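Local coordinates for major capsid protein (Paramecium bursaria Chlorella virus 1, PDB 5TIP) that self-assembles as trimers into the icosahedral, pseudo T=169 capsid of a large chlorella virus, about 190 nm across, at residues I66-V71 with W204-F209; V95-G100 with F152-T157. All coordinates share one frame; numbering follows the deposited sequence.

Contact 1. Residues I66-V71 with W204-F209; sequences ITDIVV and WVDYIF
In the N-terminal jelly roll of this double-barrel capsid protein, Ile66-Val71 and Trp204-Phe209 run as antiparallel neighbours of one sheet, interrupted by a beta bulge. Val70 and Trp204 form a hydrogen-bonded pair, with Val70 N to Trp204 O and Trp204 N to Val70 O both 2.9 Å. At the bulge Asp206 faces two residues, Thr67 and Asp68: its N donates to Asp68 O (2.8 Å) and its O accepts from Thr67 N. Ile66, Ile69, Val205 and Tyr207 share the face turned to the barrel interior, where three beta-branched side chains and the tyrosine ring pack. Ile66 CG2, set anti to its carbonyl carbon, reaches Tyr207 CD2 at 3.6 Å and Val205 CG1 at 3.7 Å, and the same Val205 CG1 lies over one face of the tyrosine ring near its rim. The Tyr207 hydroxyl bonds Ser60 and Gln43. On the Val70 side of the bulge, Ile69 CG1 packs alongside Val205 CG2. The outer face mixes like-charged Asp68 and Asp206 with Val70 and Trp204 and meets the second subunit, whose Gln340 packs on both aspartates and whose Arg328 makes a cation-pi contact with Trp204. The pairing is the antiparallel one of the jelly-roll fold, the bulge a local feature.

Contact 2. Residues V95-G100 with F152-T157; sequences VELEIG and FFFNQT
Leu97 projects from strand 92-99 of the N-terminal jelly roll toward three consecutive phenylalanines: Phe152, just before the short helix 153-156, and Phe153 and Phe154 in its first turn. Its CB sits almost squarely over the Phe152 ring, 4.1 Å from the centroid and 8° off the normal, a CH-pi contact. From there CG stands anti to the backbone N (chi1 174°), which carries the branch past Phe152 to the other two rings. CD1 meets Phe154 CE1 at 3.9 Å. CD2 touches Phe153 CE1 at 3.7 Å and reaches the edge of the Phe154 ring, near its plane, at CE1. A leucine suits this place because its forked tip can serve two aromatic neighbours while its CB serves a third.

Two residues earlier, on the same side of the strand, Val95 meets Phe152 head-on, the two side chains coming from opposite directions. Val95 CG2 is 3.8 Å from Phe152 CE2, and CG1 lies close to CZ, so the compact branched side chain packs around the ring's outer end. The carbonyl oxygen of Val95 lies at the ring edge, in its plane, where the partly positive C-H rim is a favourable neighbour.

The rings also pack among themselves: CD1 of Phe154 lies over the centre of the Phe153 face. Ile104 of strand 102-108 touches both Leu97 and Phe153, extending the apolar cluster. Asparagine suits position 155 because its short amide can fold back on the turn: Asn155 OD1 accepts a hydrogen bond from Phe152 N at 2.9 Å, on a lone pair in the carbonyl plane but bent to 140° at the hydrogen.

From the N terminus, the chain first lays down 66-71, one half of contact 1, and then 95-100 on strand 92-99 of the facing sheet. After strand 102-108, helices 109-119 and 122-132 and strand 143-149 it reaches 152-157, which closes contact 2. Only at 204-209 does it return to close contact 1, so the loop of contact 2 is nested within that of contact 1. The centres lie about 11 Å apart. Between the two sheets, helix 153-156 bridges the contacts: Phe154 packs on Ile66 and Ile69 as well as on strand 92-99, and Asn155 ND2 probably hydrogen-bonds Thr67 O at the bulge, joining both jelly-roll sheets through one short helix.

Contact 1. Residues I66-V71 with W204-F209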
loop_
_atom_site.group_PDB
_atom_site.type_symbol
_atom_site.label_atom_id
_atom_site.label_comp_id
_atom_site.label_asym_id
_atom_site.label_seq_id
_atom_site.Cartn_x
_atom_site.Cartn_y
_atom_site.Cartn_z
ATOM N N ILE A 66 17.555 22.121 -3.774
ATOM C CA ILE A 66 16.663 21.564 -4.785
ATOM C C ILE A 66 16.328 20.132 -4.401
ATOM O O ILE A 66 17.171 19.406 -3.861
ATOM C CB ILE A 66 17.264 21.623 -6.206
ATOM C CG1 ILE A 66 18.584 20.858 -6.282
ATOM C CG2 ILE A 66 17.458 23.061 -6.640
ATOM C CD1 ILE A 66 19.183 20.841 -7.671
ATOM N N THR A 67 15.086 19.731 -4.668
ATOM C CA THR A 67 14.618 18.392 -4.338
ATOM C C THR A 67 14.054 17.706 -5.575
ATOM O O THR A 67 14.801 17.102 -6.351
ATOM C CB THR A 67 13.563 18.448 -3.228
ATOM O OG1 THR A 67 12.485 19.302 -3.630
ATOM C CG2 THR A 67 14.169 18.983 -1.939
ATOM N N ASP A 68 12.742 17.792 -5.767
ATOM C CA ASP A 68 12.096 17.093 -6.869
ATOM C C ASP A 68 12.408 17.767 -8.199
ATOM O O ASP A 68 12.498 18.994 -8.288
ATOM C CB ASP A 68 10.586 17.050 -6.650
ATOM C CG ASP A 68 10.207 16.403 -5.335
ATOM O OD1 ASP A 68 10.798 15.359 -4.992
ATOM O OD2 ASP A 68 9.323 16.945 -4.639
ATOM N N ILE A 69 12.583 16.952 -9.238
ATOM C CA ILE A 69 12.753 17.424 -10.607
ATOM C C ILE A 69 11.833 16.609 -11.504
ATOM O O ILE A 69 11.882 15.374 -11.490
ATOM C CB ILE A 69 14.214 17.309 -11.086
ATOM C CG1 ILE A 69 15.133 18.183 -10.231
ATOM C CG2 ILE A 69 14.324 17.694 -12.552
ATOM C CD1 ILE A 69 16.565 18.225 -10.720
ATOM N N VAL A 70 10.998 17.294 -12.282
ATOM C CA VAL A 70 10.026 16.652 -13.159
ATOM C C VAL A 70 10.250 17.139 -14.584
ATOM O O VAL A 70 10.442 18.337 -14.819
ATOM C CB VAL A 70 8.577 16.932 -12.708
ATOM C CG1 VAL A 70 7.585 16.244 -13.633
ATOM C CG2 VAL A 70 8.370 16.479 -11.273
ATOM N N VAL A 71 10.228 16.205 -15.532
ATOM C CA VAL A 71 10.324 16.511 -16.954
ATOM C C VAL A 71 8.934 16.362 -17.557
ATOM O O VAL A 71 8.337 15.280 -17.499
ATOM C CB VAL A 71 11.333 15.594 -17.662
ATOM C CG1 VAL A 71 11.373 15.899 -19.154
ATOM C CG2 VAL A 71 12.713 15.742 -17.040
ATOM N N TRP A 204 11.178 21.146 -14.774
ATOM C CA TRP A 204 10.755 21.874 -13.587
ATOM C C TRP A 204 11.512 21.347 -12.378
ATOM O O TRP A 204 11.597 20.130 -12.178
ATOM C CB TRP A 204 9.244 21.744 -13.381
ATOM C CG TRP A 204 8.450 22.404 -14.466
ATOM C CD1 TRP A 204 8.200 21.911 -15.715
ATOM C CD2 TRP A 204 7.812 23.684 -14.406
ATOM N NE1 TRP A 204 7.443 22.803 -16.432
ATOM C CE2 TRP A 204 7.190 23.898 -15.650
ATOM C CE3 TRP A 204 7.704 24.668 -13.418
ATOM C CZ2 TRP A 204 6.472 25.056 -15.935
ATOM C CZ3 TRP A 204 6.991 25.815 -13.702
ATOM C CH2 TRP A 204 6.384 26.000 -14.950
ATOM N N VAL A 205 12.061 22.259 -11.581
ATOM C CA VAL A 205 12.862 21.920 -10.411
ATOM C C VAL A 205 12.207 22.538 -9.182
ATOM O O VAL A 205 11.823 23.712 -9.202
ATOM C CB VAL A 205 14.316 22.404 -10.561
ATOM C CG1 VAL A 205 15.106 22.132 -9.293
ATOM C CG2 VAL A 205 14.974 21.727 -11.751
ATOM N N ASP A 206 12.077 21.745 -8.121
ATOM C CA ASP A 206 11.507 22.212 -6.862
ATOM C C ASP A 206 12.616 22.779 -5.983
ATOM O O ASP A 206 13.549 22.060 -5.614
ATOM C CB ASP A 206 10.782 21.075 -6.143
ATOM C CG ASP A 206 9.439 20.750 -6.770
ATOM O OD1 ASP A 206 9.408 20.399 -7.967
ATOM O OD2 ASP A 206 8.415 20.838 -6.059
ATOM N N TYR A 207 12.510 24.061 -5.653
ATOM C CA TYR A 207 13.507 24.748 -4.848
ATOM C C TYR A 207 13.036 24.880 -3.406
ATOM O O TYR A 207 11.840 25.014 -3.132
ATOM C CB TYR A 207 13.811 26.137 -5.413
ATOM C CG TYR A 207 14.544 26.125 -6.735
ATOM C CD1 TYR A 207 13.858 25.955 -7.929
ATOM C CD2 TYR A 207 15.922 26.286 -6.789
ATOM C CE1 TYR A 207 14.523 25.944 -9.141
ATOM C CE2 TYR A 207 16.596 26.277 -7.997
ATOM C CZ TYR A 207 15.891 26.105 -9.169
ATOM O OH TYR A 207 16.555 26.094 -10.374
ATOM N N ILE A 208 13.992 24.840 -2.484
ATOM C CA ILE A 208 13.739 25.046 -1.064
ATOM C C ILE A 208 14.328 26.392 -0.669
ATOM O O ILE A 208 15.517 26.646 -0.894
ATOM C CB ILE A 208 14.335 23.915 -0.207
ATOM C CG1 ILE A 208 13.846 22.549 -0.693
ATOM C CG2 ILE A 208 13.987 24.125 1.258
ATOM C CD1 ILE A 208 12.362 22.333 -0.512
ATOM N N PHE A 209 13.496 27.254 -0.091
ATOM C CA PHE A 209 13.930 28.548 0.420
ATOM C C PHE A 209 14.055 28.456 1.936
ATOM O O PHE A 209 13.076 28.151 2.624
ATOM C CB PHE A 209 12.951 29.649 0.011
ATOM C CG PHE A 209 12.831 29.826 -1.476
ATOM C CD1 PHE A 209 11.975 29.030 -2.218
ATOM C CD2 PHE A 209 13.580 30.786 -2.135
ATOM C CE1 PHE A 209 11.868 29.186 -3.585
ATOM C CE2 PHE A 209 13.476 30.948 -3.504
ATOM C CZ PHE A 209 12.619 30.147 -4.229
HETATM O O HOH W 1 8.342 19.252 -4.222
#

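Contact 2. Residues V95-G100 with F152-T157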
loop_
_atom_site.group_PDB
_atom_site.type_symbol
_atom_site.label_atom_id
_atom_site.label_comp_id
_atom_site.label_asym_id
_atom_site.label_seq_id
_atom_site.Cartn_x
_atom_site.Cartn_y
_atom_site.Cartn_z
ATOM N N VAL A 95 19.403 10.214 -18.689
ATOM C CA VAL A 95 19.554 11.503 -18.026
ATOM C C VAL A 95 20.779 11.432 -17.123
ATOM O O VAL A 95 20.950 10.468 -16.371
ATOM C CB VAL A 95 18.292 11.893 -17.228
ATOM C CG1 VAL A 95 17.832 10.744 -16.344
ATOM C CG2 VAL A 95 18.539 13.152 -16.409
ATOM N N GLU A 96 21.645 12.438 -17.224
ATOM C CA GLU A 96 22.916 12.477 -16.515
ATOM C C GLU A 96 22.945 13.672 -15.574
ATOM O O GLU A 96 22.615 14.791 -15.978
ATOM C CB GLU A 96 24.082 12.556 -17.504
ATOM C CG GLU A 96 25.455 12.596 -16.862
ATOM C CD GLU A 96 26.556 12.785 -17.883
ATOM O OE1 GLU A 96 26.234 12.962 -19.077
ATOM O OE2 GLU A 96 27.742 12.764 -17.496
ATOM N N LEU A 97 23.335 13.432 -14.325
ATOM C CA LEU A 97 23.479 14.483 -13.326
ATOM C C LEU A 97 24.949 14.867 -13.207
ATOM O O LEU A 97 25.811 13.998 -13.045
ATOM C CB LEU A 97 22.938 14.028 -11.971
ATOM C CG LEU A 97 23.171 15.007 -10.819
ATOM C CD1 LEU A 97 22.354 16.274 -11.024
ATOM C CD2 LEU A 97 22.846 14.361 -9.483
ATOM N N GLU A 98 25.230 16.167 -13.286
ATOM C CA GLU A 98 26.596 16.679 -13.293
ATOM C C GLU A 98 26.726 17.842 -12.320
ATOM O O GLU A 98 25.906 18.764 -12.341
ATOM C CB GLU A 98 26.994 17.130 -14.703
ATOM C CG GLU A 98 28.390 17.709 -14.807
ATOM C CD GLU A 98 28.682 18.271 -16.186
ATOM O OE1 GLU A 98 28.893 17.475 -17.124
ATOM O OE2 GLU A 98 28.691 19.513 -16.330
ATOM N N ILE A 99 27.757 17.797 -11.478
ATOM C CA ILE A 99 28.080 18.875 -10.546
ATOM C C ILE A 99 29.516 19.308 -10.804
ATOM O O ILE A 99 30.449 18.510 -10.641
ATOM C CB ILE A 99 27.898 18.454 -9.079
ATOM C CG1 ILE A 99 26.438 18.100 -8.790
ATOM C CG2 ILE A 99 28.382 19.556 -8.147
ATOM C CD1 ILE A 99 26.200 17.636 -7.367
ATOM N N GLY A 100 29.693 20.567 -11.194
ATOM C CA GLY A 100 31.028 21.094 -11.430
ATOM C C GLY A 100 31.779 20.363 -12.521
ATOM O O GLY A 100 32.999 20.186 -12.422
ATOM N N PHE A 152 17.020 10.623 -8.879
ATOM C CA PHE A 152 18.363 10.741 -8.336
ATOM C C PHE A 152 18.289 10.836 -6.811
ATOM O O PHE A 152 17.208 10.829 -6.215
ATOM C CB PHE A 152 19.083 11.939 -8.953
ATOM C CG PHE A 152 19.374 11.778 -10.419
ATOM C CD1 PHE A 152 20.229 10.785 -10.867
ATOM C CD2 PHE A 152 18.786 12.617 -11.351
ATOM C CE1 PHE A 152 20.494 10.634 -12.215
ATOM C CE2 PHE A 152 19.047 12.471 -12.701
ATOM C CZ PHE A 152 19.902 11.479 -13.133
ATOM N N PHE A 153 19.455 10.931 -6.165
ATOM C CA PHE A 153 19.496 10.833 -4.708
ATOM C C PHE A 153 18.741 11.979 -4.046
ATOM O O PHE A 153 18.058 11.777 -3.034
ATOM C CB PHE A 153 20.945 10.780 -4.215
ATOM C CG PHE A 153 21.745 12.014 -4.523
ATOM C CD1 PHE A 153 22.433 12.129 -5.718
ATOM C CD2 PHE A 153 21.823 13.053 -3.608
ATOM C CE1 PHE A 153 23.173 13.261 -6.001
ATOM C CE2 PHE A 153 22.560 14.187 -3.886
ATOM C CZ PHE A 153 23.236 14.291 -5.083
ATOM N N PHE A 154 18.837 13.186 -4.600
ATOM C CA PHE A 154 18.150 14.327 -4.012
ATOM C C PHE A 154 16.702 14.443 -4.470
ATOM O O PHE A 154 16.000 15.357 -4.024
ATOM C CB PHE A 154 18.900 15.627 -4.322
ATOM C CG PHE A 154 18.946 15.979 -5.781
ATOM C CD1 PHE A 154 19.892 15.412 -6.617
ATOM C CD2 PHE A 154 18.057 16.898 -6.312
ATOM C CE1 PHE A 154 19.937 15.743 -7.958
ATOM C CE2 PHE A 154 18.098 17.233 -7.651
ATOM C CZ PHE A 154 19.039 16.655 -8.475
ATOM N N ASN A 155 16.241 13.549 -5.343
ATOM C CA ASN A 155 14.850 13.547 -5.771
ATOM C C ASN A 155 13.967 12.632 -4.937
ATOM O O ASN A 155 12.739 12.763 -4.994
ATOM C CB ASN A 155 14.739 13.112 -7.235
ATOM C CG ASN A 155 15.555 13.977 -8.166
ATOM O OD1 ASN A 155 16.279 13.469 -9.020
ATOM N ND2 ASN A 155 15.441 15.291 -8.012
ATOM N N GLN A 156 14.553 11.713 -4.172
ATOM C CA GLN A 156 13.777 10.683 -3.493
ATOM C C GLN A 156 13.569 10.945 -2.009
ATOM O O GLN A 156 12.705 10.306 -1.401
ATOM C CB GLN A 156 14.449 9.318 -3.676
ATOM C CG GLN A 156 14.660 8.937 -5.130
ATOM C CD GLN A 156 14.944 7.463 -5.311
ATOM O OE1 GLN A 156 14.026 6.653 -5.435
ATOM N NE2 GLN A 156 16.223 7.104 -5.328
ATOM N N THR A 157 14.334 11.858 -1.408
ATOM C CA THR A 157 14.138 12.180 -0.009
ATOM C C THR A 157 14.620 13.605 0.229
ATOM O O THR A 157 15.709 13.965 -0.247
ATOM C CB THR A 157 14.871 11.210 0.924
ATOM O OG1 THR A 157 14.876 11.735 2.259
ATOM C CG2 THR A 157 16.306 10.982 0.460
#